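Long-range contact in SusD homolog (Bacteroides thetaiotaomicron VPI-5482, PDB 3FDH), which probably binds glycans at the outer membrane surface as a SusD/RagB-family protein, supporting their uptake by Bacteroides: residues A[50-64]-A[305-317]. Numbering follows the deposited sequence. Where two conformers were deposited one is given.
Sequences EYEVGVDNQLYYAEV and APNGSPDQSTSKY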
ATOM      1  N   GLU A  50       1.698  -4.279  11.810  1.00 28.58           N
ATOM      2  CA  GLU A  50       1.134  -3.752  13.048  1.00 26.93           C
ATOM      3  C   GLU A  50       0.539  -2.367  13.050  1.00 28.32           C
ATOM      4  O   GLU A  50       0.579  -1.643  14.054  1.00 28.04           O
ATOM      5  CB  GLU A  50       2.133  -3.953  14.196  1.00 26.84           C
ATOM      6  CG  GLU A  50       2.499  -5.440  14.427  1.00 26.81           C
ATOM      7  CD  GLU A  50       3.403  -5.693  15.607  1.00 29.92           C
ATOM      8  OE1 GLU A  50       3.705  -4.775  16.386  1.00 31.46           O
ATOM      9  OE2 GLU A  50       3.853  -6.849  15.738  1.00 28.57           O
ATOM     10  N   TYR A  51      -0.073  -2.033  11.925  1.00 28.20           N
ATOM     11  CA  TYR A  51      -0.898  -0.795  11.829  1.00 26.24           C
ATOM     12  C   TYR A  51      -2.248  -1.010  12.540  1.00 25.94           C
ATOM     13  O   TYR A  51      -2.926  -0.074  13.041  1.00 30.47           O
ATOM     14  CB  TYR A  51      -1.206  -0.508  10.383  1.00 25.73           C
ATOM     15  CG  TYR A  51      -0.151   0.248   9.620  1.00 28.81           C
ATOM     16  CD1 TYR A  51       0.796   1.055  10.286  1.00 25.59           C
ATOM     17  CD2 TYR A  51      -0.144   0.236   8.218  1.00 28.68           C
ATOM     18  CE1 TYR A  51       1.732   1.805   9.566  1.00 29.04           C
ATOM     19  CE2 TYR A  51       0.775   0.969   7.500  1.00 28.28           C
ATOM     20  CZ  TYR A  51       1.686   1.779   8.152  1.00 25.01           C
ATOM     21  OH  TYR A  51       2.598   2.493   7.396  1.00 25.79           O
ATOM     22  N   GLU A  52      -2.625  -2.281  12.528  1.00 28.50           N
ATOM     23  CA  GLU A  52      -3.856  -2.806  13.117  1.00 26.99           C
ATOM     24  C   GLU A  52      -3.637  -4.164  13.662  1.00 28.18           C
ATOM     25  O   GLU A  52      -2.672  -4.848  13.290  1.00 27.25           O
ATOM     26  CB  GLU A  52      -5.022  -2.849  12.096  1.00 29.17           C
ATOM     27  CG  GLU A  52      -5.328  -1.531  11.360  1.00 28.74           C
ATOM     28  CD  GLU A  52      -5.870  -0.388  12.184  1.00 32.82           C
ATOM     29  OE1 GLU A  52      -6.344  -0.611  13.322  1.00 33.92           O
ATOM     30  OE2 GLU A  52      -5.878   0.755  11.647  1.00 29.88           O
ATOM     31  N   VAL A  53      -4.596  -4.569  14.485  1.00 28.63           N
ATOM     32  CA  VAL A  53      -4.600  -5.908  15.075  1.00 28.39           C
ATOM     33  C   VAL A  53      -5.796  -6.683  14.583  1.00 28.47           C
ATOM     34  O   VAL A  53      -6.930  -6.213  14.591  1.00 28.05           O
ATOM     35  CB  VAL A  53      -4.588  -5.861  16.631  1.00 29.18           C
ATOM     36  CG1 VAL A  53      -4.506  -7.261  17.221  1.00 25.77           C
ATOM     37  CG2 VAL A  53      -3.404  -5.023  17.129  1.00 29.93           C
ATOM     38  N   GLY A  54      -5.546  -7.878  14.063  1.00 27.60           N
ATOM     39  CA  GLY A  54      -6.645  -8.746  13.658  1.00 28.08           C
ATOM     40  C   GLY A  54      -7.244  -9.341  14.921  1.00 27.51           C
ATOM     41  O   GLY A  54      -6.553 -10.017  15.681  1.00 28.27           O
ATOM     42  N   VAL A  55      -8.538  -9.113  15.115  1.00 27.37           N
ATOM     43  CA  VAL A  55      -9.222  -9.475  16.383  1.00 29.20           C
ATOM     44  C   VAL A  55     -10.357 -10.508  16.224  1.00 28.31           C
ATOM     45  O   VAL A  55     -10.860 -11.061  17.193  1.00 27.79           O
ATOM     46  CB  VAL A  55      -9.734  -8.185  17.148  1.00 30.01           C
ATOM     47  CG1 VAL A  55      -8.533  -7.294  17.648  1.00 29.48           C
ATOM     48  CG2 VAL A  55     -10.754  -7.372  16.293  1.00 32.22           C
ATOM     49  N   ASP A  56     -10.750 -10.761  14.989  1.00 29.75           N
ATOM     50  CA  ASP A  56     -11.798 -11.739  14.730  1.00 30.92           C
ATOM     51  C   ASP A  56     -11.606 -12.553  13.449  1.00 31.09           C
ATOM     52  O   ASP A  56     -11.068 -12.079  12.453  1.00 31.28           O
ATOM     53  CB  ASP A  56     -13.166 -11.044  14.683  1.00 31.78           C
ATOM     54  CG  ASP A  56     -14.312 -12.042  14.714  1.00 36.37           C
ATOM     55  OD1 ASP A  56     -14.437 -12.781  15.701  1.00 30.49           O
ATOM     56  OD2 ASP A  56     -15.082 -12.089  13.745  1.00 32.68           O
ATOM     57  N   ASN A  57     -12.044 -13.802  13.543  1.00 29.65           N
ATOM     58  CA  ASN A  57     -12.114 -14.716  12.430  1.00 29.53           C
ATOM     59  C   ASN A  57     -10.787 -14.853  11.698  1.00 29.65           C
ATOM     60  O   ASN A  57      -9.734 -14.971  12.315  1.00 28.11           O
ATOM     61  CB  ASN A  57     -13.222 -14.232  11.484  1.00 28.81           C
ATOM     62  CG  ASN A  57     -13.859 -15.361  10.646  1.00 39.17           C
ATOM     63  OD1 ASN A  57     -13.218 -16.346  10.286  1.00 48.48           O
ATOM     64  ND2 ASN A  57     -15.128 -15.194  10.323  1.00 42.65           N
ATOM     65  N   GLN A  58     -10.835 -14.842  10.376  1.00 29.28           N
ATOM     66  CA  GLN A  58      -9.600 -15.041   9.615  1.00 30.15           C
ATOM     67  C   GLN A  58      -8.438 -14.140  10.008  1.00 29.44           C
ATOM     68  O   GLN A  58      -7.306 -14.613  10.155  1.00 30.29           O
ATOM     69  CB  GLN A  58      -9.826 -14.960   8.106  1.00 31.55           C
ATOM     70  CG  GLN A  58     -10.525 -16.198   7.600  1.00 37.04           C
ATOM     71  CD  GLN A  58     -10.735 -16.201   6.078  1.00 49.65           C
ATOM     72  OE1 GLN A  58     -11.881 -16.035   5.620  1.00 56.10           O
ATOM     73  NE2 GLN A  58      -9.632 -16.361   5.283  1.00 40.27           N
ATOM     74  N   LEU A  59      -8.711 -12.865  10.164  1.00 29.04           N
ATOM     75  CA  LEU A  59      -7.655 -11.896  10.507  0.50 29.39           C
ATOM     76  C   LEU A  59      -7.114 -12.167  11.927  1.00 30.55           C
ATOM     77  O   LEU A  59      -5.967 -11.835  12.235  1.00 30.84           O
ATOM     78  CB  LEU A  59      -8.134 -10.449  10.325  0.50 29.08           C
ATOM     79  CG  LEU A  59      -7.037  -9.404  10.122  0.50 25.19           C
ATOM     80  CD1 LEU A  59      -6.200  -9.719   8.872  0.50 25.64           C
ATOM     81  CD2 LEU A  59      -7.662  -8.027  10.028  0.50 28.40           C
ATOM     82  N   TYR A  60      -7.936 -12.792  12.754  1.00 28.25           N
ATOM     83  CA  TYR A  60      -7.504 -13.151  14.123  1.00 26.69           C
ATOM     84  C   TYR A  60      -6.431 -14.219  14.004  1.00 27.87           C
ATOM     85  O   TYR A  60      -5.360 -14.127  14.641  1.00 27.39           O
ATOM     86  CB  TYR A  60      -8.651 -13.650  15.008  1.00 27.79           C
ATOM     87  CG  TYR A  60      -8.136 -14.353  16.247  1.00 26.90           C
ATOM     88  CD1 TYR A  60      -7.707 -13.635  17.348  1.00 27.45           C
ATOM     89  CD2 TYR A  60      -8.016 -15.725  16.282  1.00 30.95           C
ATOM     90  CE1 TYR A  60      -7.197 -14.271  18.475  1.00 26.91           C
ATOM     91  CE2 TYR A  60      -7.512 -16.376  17.402  1.00 29.09           C
ATOM     92  CZ  TYR A  60      -7.075 -15.634  18.476  1.00 27.67           C
ATOM     93  OH  TYR A  60      -6.566 -16.258  19.572  1.00 30.06           O
ATOM     94  N   TYR A  61      -6.703 -15.176  13.128  1.00 26.61           N
ATOM     95  CA  TYR A  61      -5.787 -16.336  12.898  1.00 28.74           C
ATOM     96  C   TYR A  61      -4.492 -15.906  12.199  1.00 28.80           C
ATOM     97  O   TYR A  61      -3.409 -16.488  12.379  1.00 25.87           O
ATOM     98  CB  TYR A  61      -6.497 -17.528  12.237  1.00 29.66           C
ATOM     99  CG  TYR A  61      -7.511 -18.105  13.233  1.00 28.65           C
ATOM    100  CD1 TYR A  61      -7.075 -18.749  14.384  1.00 28.44           C
ATOM    101  CD2 TYR A  61      -8.864 -17.911  13.069  1.00 28.96           C
ATOM    102  CE1 TYR A  61      -7.977 -19.223  15.345  1.00 32.14           C
ATOM    103  CE2 TYR A  61      -9.779 -18.369  14.016  1.00 27.27           C
ATOM    104  CZ  TYR A  61      -9.331 -19.014  15.157  1.00 29.39           C
ATOM    105  OH  TYR A  61     -10.256 -19.471  16.077  1.00 29.79           O
ATOM    106  N   ALA A  62      -4.607 -14.836  11.447  1.00 28.20           N
ATOM    107  CA  ALA A  62      -3.432 -14.219  10.802  1.00 28.64           C
ATOM    108  C   ALA A  62      -2.611 -13.534  11.899  1.00 28.40           C
ATOM    109  O   ALA A  62      -1.392 -13.646  11.977  1.00 27.79           O
ATOM    110  CB  ALA A  62      -3.840 -13.204   9.701  1.00 27.88           C
ATOM    111  N   GLU A  63      -3.305 -12.827  12.779  1.00 27.28           N
ATOM    112  CA  GLU A  63      -2.649 -12.116  13.854  1.00 27.68           C
ATOM    113  C   GLU A  63      -1.819 -13.015  14.783  1.00 29.66           C
ATOM    114  O   GLU A  63      -0.715 -12.664  15.205  1.00 30.25           O
ATOM    115  CB  GLU A  63      -3.717 -11.361  14.667  1.00 25.69           C
ATOM    116  CG  GLU A  63      -3.135 -10.400  15.750  1.00 26.89           C
ATOM    117  CD  GLU A  63      -2.353  -9.219  15.171  1.00 29.86           C
ATOM    118  OE1 GLU A  63      -2.798  -8.622  14.149  1.00 26.22           O
ATOM    119  OE2 GLU A  63      -1.328  -8.847  15.795  1.00 29.67           O
ATOM    120  N   VAL A  64      -2.364 -14.181  15.100  1.00 29.24           N
ATOM    121  CA  VAL A  64      -1.731 -15.098  16.049  1.00 29.26           C
ATOM    122  C   VAL A  64      -0.894 -16.097  15.308  1.00 28.59           C
ATOM    123  O   VAL A  64      -0.315 -16.998  15.850  1.00 32.35           O
ATOM    124  CB  VAL A  64      -2.736 -15.767  17.005  1.00 29.67           C
ATOM    125  CG1 VAL A  64      -3.397 -14.693  17.897  1.00 30.15           C
ATOM    126  CG2 VAL A  64      -3.763 -16.700  16.244  1.00 27.71           C
ATOM    127  N   ALA A 305      -5.691  -3.360  21.361  1.00 29.31           N
ATOM    128  CA  ALA A 305      -5.438  -4.782  21.188  1.00 29.98           C
ATOM    129  C   ALA A 305      -3.930  -5.085  21.249  1.00 29.29           C
ATOM    130  O   ALA A 305      -3.109  -4.363  20.633  1.00 28.58           O
ATOM    131  CB  ALA A 305      -6.060  -5.281  19.868  1.00 29.75           C
ATOM    132  N   PRO A 306      -3.555  -6.132  21.999  1.00 28.49           N
ATOM    133  CA  PRO A 306      -2.157  -6.500  22.069  1.00 30.58           C
ATOM    134  C   PRO A 306      -1.739  -7.218  20.804  1.00 30.61           C
ATOM    135  O   PRO A 306      -2.332  -8.227  20.386  1.00 30.67           O
ATOM    136  CB  PRO A 306      -2.094  -7.459  23.249  1.00 32.09           C
ATOM    137  CG  PRO A 306      -3.433  -8.071  23.288  1.00 31.91           C
ATOM    138  CD  PRO A 306      -4.385  -7.015  22.843  1.00 29.12           C
ATOM    139  N   ASN A 307      -0.688  -6.693  20.193  1.00 28.40           N
ATOM    140  CA  ASN A 307      -0.208  -7.270  18.933  1.00 27.52           C
ATOM    141  C   ASN A 307       0.184  -8.703  19.112  1.00 27.85           C
ATOM    142  O   ASN A 307       0.939  -9.050  20.009  1.00 29.50           O
ATOM    143  CB  ASN A 307       0.980  -6.487  18.384  1.00 29.90           C
ATOM    144  CG  ASN A 307       0.689  -5.021  18.291  1.00 28.30           C
ATOM    145  OD1 ASN A 307       0.905  -4.286  19.268  1.00 33.38           O
ATOM    146  ND2 ASN A 307       0.068  -4.590  17.163  1.00 28.41           N
ATOM    147  N   GLY A 308      -0.374  -9.546  18.257  1.00 27.47           N
ATOM    148  CA  GLY A 308      -0.073 -10.969  18.302  1.00 27.77           C
ATOM    149  C   GLY A 308      -0.752 -11.817  19.362  1.00 29.16           C
ATOM    150  O   GLY A 308      -0.553 -13.034  19.384  1.00 28.36           O
ATOM    151  N   SER A 309      -1.550 -11.214  20.237  1.00 28.18           N
ATOM    152  CA  SER A 309      -2.189 -11.962  21.320  1.00 28.94           C
ATOM    153  C   SER A 309      -3.556 -11.429  21.807  1.00 29.22           C
ATOM    154  O   SER A 309      -3.879 -11.549  22.985  1.00 27.53           O
ATOM    155  CB  SER A 309      -1.213 -12.053  22.523  1.00 29.02           C
ATOM    156  OG  SER A 309      -1.074 -10.793  23.170  1.00 31.33           O
ATOM    157  N   PRO A 310      -4.387 -10.854  20.906  1.00 28.62           N
ATOM    158  CA  PRO A 310      -5.688 -10.477  21.444  1.00 28.24           C
ATOM    159  C   PRO A 310      -6.614 -11.640  21.733  1.00 27.24           C
ATOM    160  O   PRO A 310      -6.441 -12.756  21.255  1.00 26.90           O
ATOM    161  CB  PRO A 310      -6.333  -9.726  20.280  1.00 28.42           C
ATOM    162  CG  PRO A 310      -5.822 -10.467  19.096  1.00 29.54           C
ATOM    163  CD  PRO A 310      -4.367 -10.798  19.447  1.00 25.91           C
ATOM    164  N   ASP A 311      -7.604 -11.348  22.533  1.00 28.08           N
ATOM    165  CA  ASP A 311      -8.743 -12.245  22.700  1.00 29.53           C
ATOM    166  C   ASP A 311      -9.573 -12.036  21.430  1.00 29.44           C
ATOM    167  O   ASP A 311      -9.625 -10.927  20.888  1.00 32.15           O
ATOM    168  CB  ASP A 311      -9.578 -11.859  23.916  1.00 30.10           C
ATOM    169  CG  ASP A 311      -8.871 -12.138  25.224  1.00 31.70           C
ATOM    170  OD1 ASP A 311      -8.010 -13.055  25.264  1.00 34.38           O
ATOM    171  OD2 ASP A 311      -9.232 -11.466  26.215  1.00 35.91           O
ATOM    172  N   GLN A 312     -10.197 -13.096  20.941  1.00 28.87           N
ATOM    173  CA  GLN A 312     -10.965 -13.005  19.712  1.00 26.91           C
ATOM    174  C   GLN A 312     -12.341 -12.393  20.003  1.00 26.59           C
ATOM    175  O   GLN A 312     -13.135 -12.915  20.799  1.00 25.07           O
ATOM    176  CB  GLN A 312     -11.050 -14.382  19.077  1.00 27.70           C
ATOM    177  CG  GLN A 312     -11.555 -14.311  17.672  1.00 30.29           C
ATOM    178  CD  GLN A 312     -11.620 -15.661  17.021  1.00 30.90           C
ATOM    179  OE1 GLN A 312     -11.992 -15.766  15.845  1.00 29.10           O
ATOM    180  NE2 GLN A 312     -11.274 -16.712  17.774  1.00 28.28           N
ATOM    181  N   SER A 313     -12.608 -11.249  19.394  1.00 24.99           N
ATOM    182  CA  SER A 313     -13.817 -10.506  19.675  1.00 27.66           C
ATOM    183  C   SER A 313     -13.947  -9.311  18.737  1.00 29.13           C
ATOM    184  O   SER A 313     -12.950  -8.666  18.394  1.00 29.63           O
ATOM    185  CB  SER A 313     -13.739  -9.992  21.115  1.00 28.84           C
ATOM    186  OG  SER A 313     -14.818  -9.123  21.455  1.00 29.84           O
ATOM    187  N   THR A 314     -15.179  -9.003  18.356  1.00 29.19           N
ATOM    188  CA  THR A 314     -15.421  -7.893  17.453  1.00 30.24           C
ATOM    189  C   THR A 314     -15.926  -6.695  18.232  1.00 32.13           C
ATOM    190  O   THR A 314     -16.209  -5.644  17.665  1.00 35.50           O
ATOM    191  CB  THR A 314     -16.441  -8.225  16.342  1.00 29.53           C
ATOM    192  OG1 THR A 314     -17.677  -8.637  16.939  1.00 27.27           O
ATOM    193  CG2 THR A 314     -15.902  -9.334  15.409  1.00 27.59           C
ATOM    194  N   SER A 315     -16.020  -6.868  19.540  1.00 31.79           N
ATOM    195  CA  SER A 315     -16.544  -5.821  20.410  1.00 32.64           C
ATOM    196  C   SER A 315     -15.634  -5.344  21.541  1.00 33.06           C
ATOM    197  O   SER A 315     -15.793  -4.238  22.042  1.00 36.04           O
ATOM    198  CB  SER A 315     -17.870  -6.277  21.031  1.00 34.21           C
ATOM    199  OG  SER A 315     -17.745  -7.485  21.750  1.00 35.87           O
ATOM    200  N   LYS A 316     -14.658  -6.142  21.919  1.00 30.84           N
ATOM    201  CA  LYS A 316     -13.812  -5.790  23.070  1.00 29.75           C
ATOM    202  C   LYS A 316     -12.875  -4.584  22.931  1.00 28.97           C
ATOM    203  O   LYS A 316     -12.717  -3.736  23.834  1.00 28.42           O
ATOM    204  CB  LYS A 316     -12.975  -6.985  23.466  1.00 30.66           C
ATOM    205  CG  LYS A 316     -12.083  -6.748  24.669  1.00 34.08           C
ATOM    206  CD  LYS A 316     -11.212  -7.952  24.931  1.00 38.71           C
ATOM    207  CE  LYS A 316     -10.275  -7.745  26.116  1.00 43.28           C
ATOM    208  NZ  LYS A 316     -11.007  -7.424  27.382  1.00 49.82           N
ATOM    209  N   TYR A 317     -12.206  -4.551  21.806  1.00 28.55           N
ATOM    210  CA  TYR A 317     -11.137  -3.570  21.561  1.00 28.53           C
ATOM    211  C   TYR A 317     -11.549  -2.347  20.782  1.00 27.53           C
ATOM    212  O   TYR A 317     -12.401  -2.372  19.894  1.00 27.89           O
ATOM    213  CB  TYR A 317      -9.961  -4.242  20.829  1.00 29.51           C
ATOM    214  CG  TYR A 317      -9.384  -5.437  21.560  1.00 24.97           C
ATOM    215  CD1 TYR A 317      -8.570  -5.254  22.685  1.00 28.05           C
ATOM    216  CD2 TYR A 317      -9.686  -6.754  21.169  1.00 28.52           C
ATOM    217  CE1 TYR A 317      -8.066  -6.322  23.374  1.00 26.29           C
ATOM    218  CE2 TYR A 317      -9.176  -7.842  21.876  1.00 28.23           C
ATOM    219  CZ  TYR A 317      -8.359  -7.616  22.975  1.00 27.76           C
ATOM    220  OH  TYR A 317      -7.854  -8.678  23.706  1.00 28.64           O
TER
HETATM  221  O   HOH W   1      -0.860  -6.093  14.998  1.00 21.51           O
HETATM  222  O   HOH W   2      -4.629 -14.632  21.430  1.00 33.33           O
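Ser313 N donates to Val55 O across 2.8 Å, one of two backbone amides that the irregular loop 305-317 donates to residues 50-64; the other, Gly308 N, meets a carboxylate. Gln312 illustrates how one extended side chain can serve several partners. With CG anti to the backbone N (chi1 -167°), it lies over one face of the Tyr60 ring, CB 3.9 Å from the centroid in a CH-pi contact and the amide stacked almost parallel to the ring. Its OE1 accepts from Asn57 N (3.0 Å), while NE2 makes a weak bond to Tyr61 OH. Tyr60 also turns its CE1 edge to Pro310 O, and a water joins that carbonyl to the phenol oxygen. Were Tyr60 replaced by an alanine, the Gln312 chain would lose its flat support, and its amide would probably be less firmly held against Asn57 N. The loop packs against both strand 52-54, paired antiparallel with strand 261-263, and helix 57-63, in a largely helical SusD-type fold. Glu63, bent at chi2 (66°), divides its carboxylate: OE2 takes Gly308 N (2.7 Å) through its anti lone pair, in the type II turn 306-309, and OE1 takes Gly54 N from above the carboxylate plane, with Ser47 as a further partner. Water joins OE2 to Asn307 ND2 and Glu52 O. The Asn307 amide stacks on the Glu50 carboxylate, and Ser266 binds both groups. Between these polar ends, Val53 CB packs 3.6 Å from Ala305 CB, Val53 CG1 and Pro310 CG meet tip to tip (3.9 Å), and Val55 CG1 reaches Tyr317 CD2 at 3.7 Å.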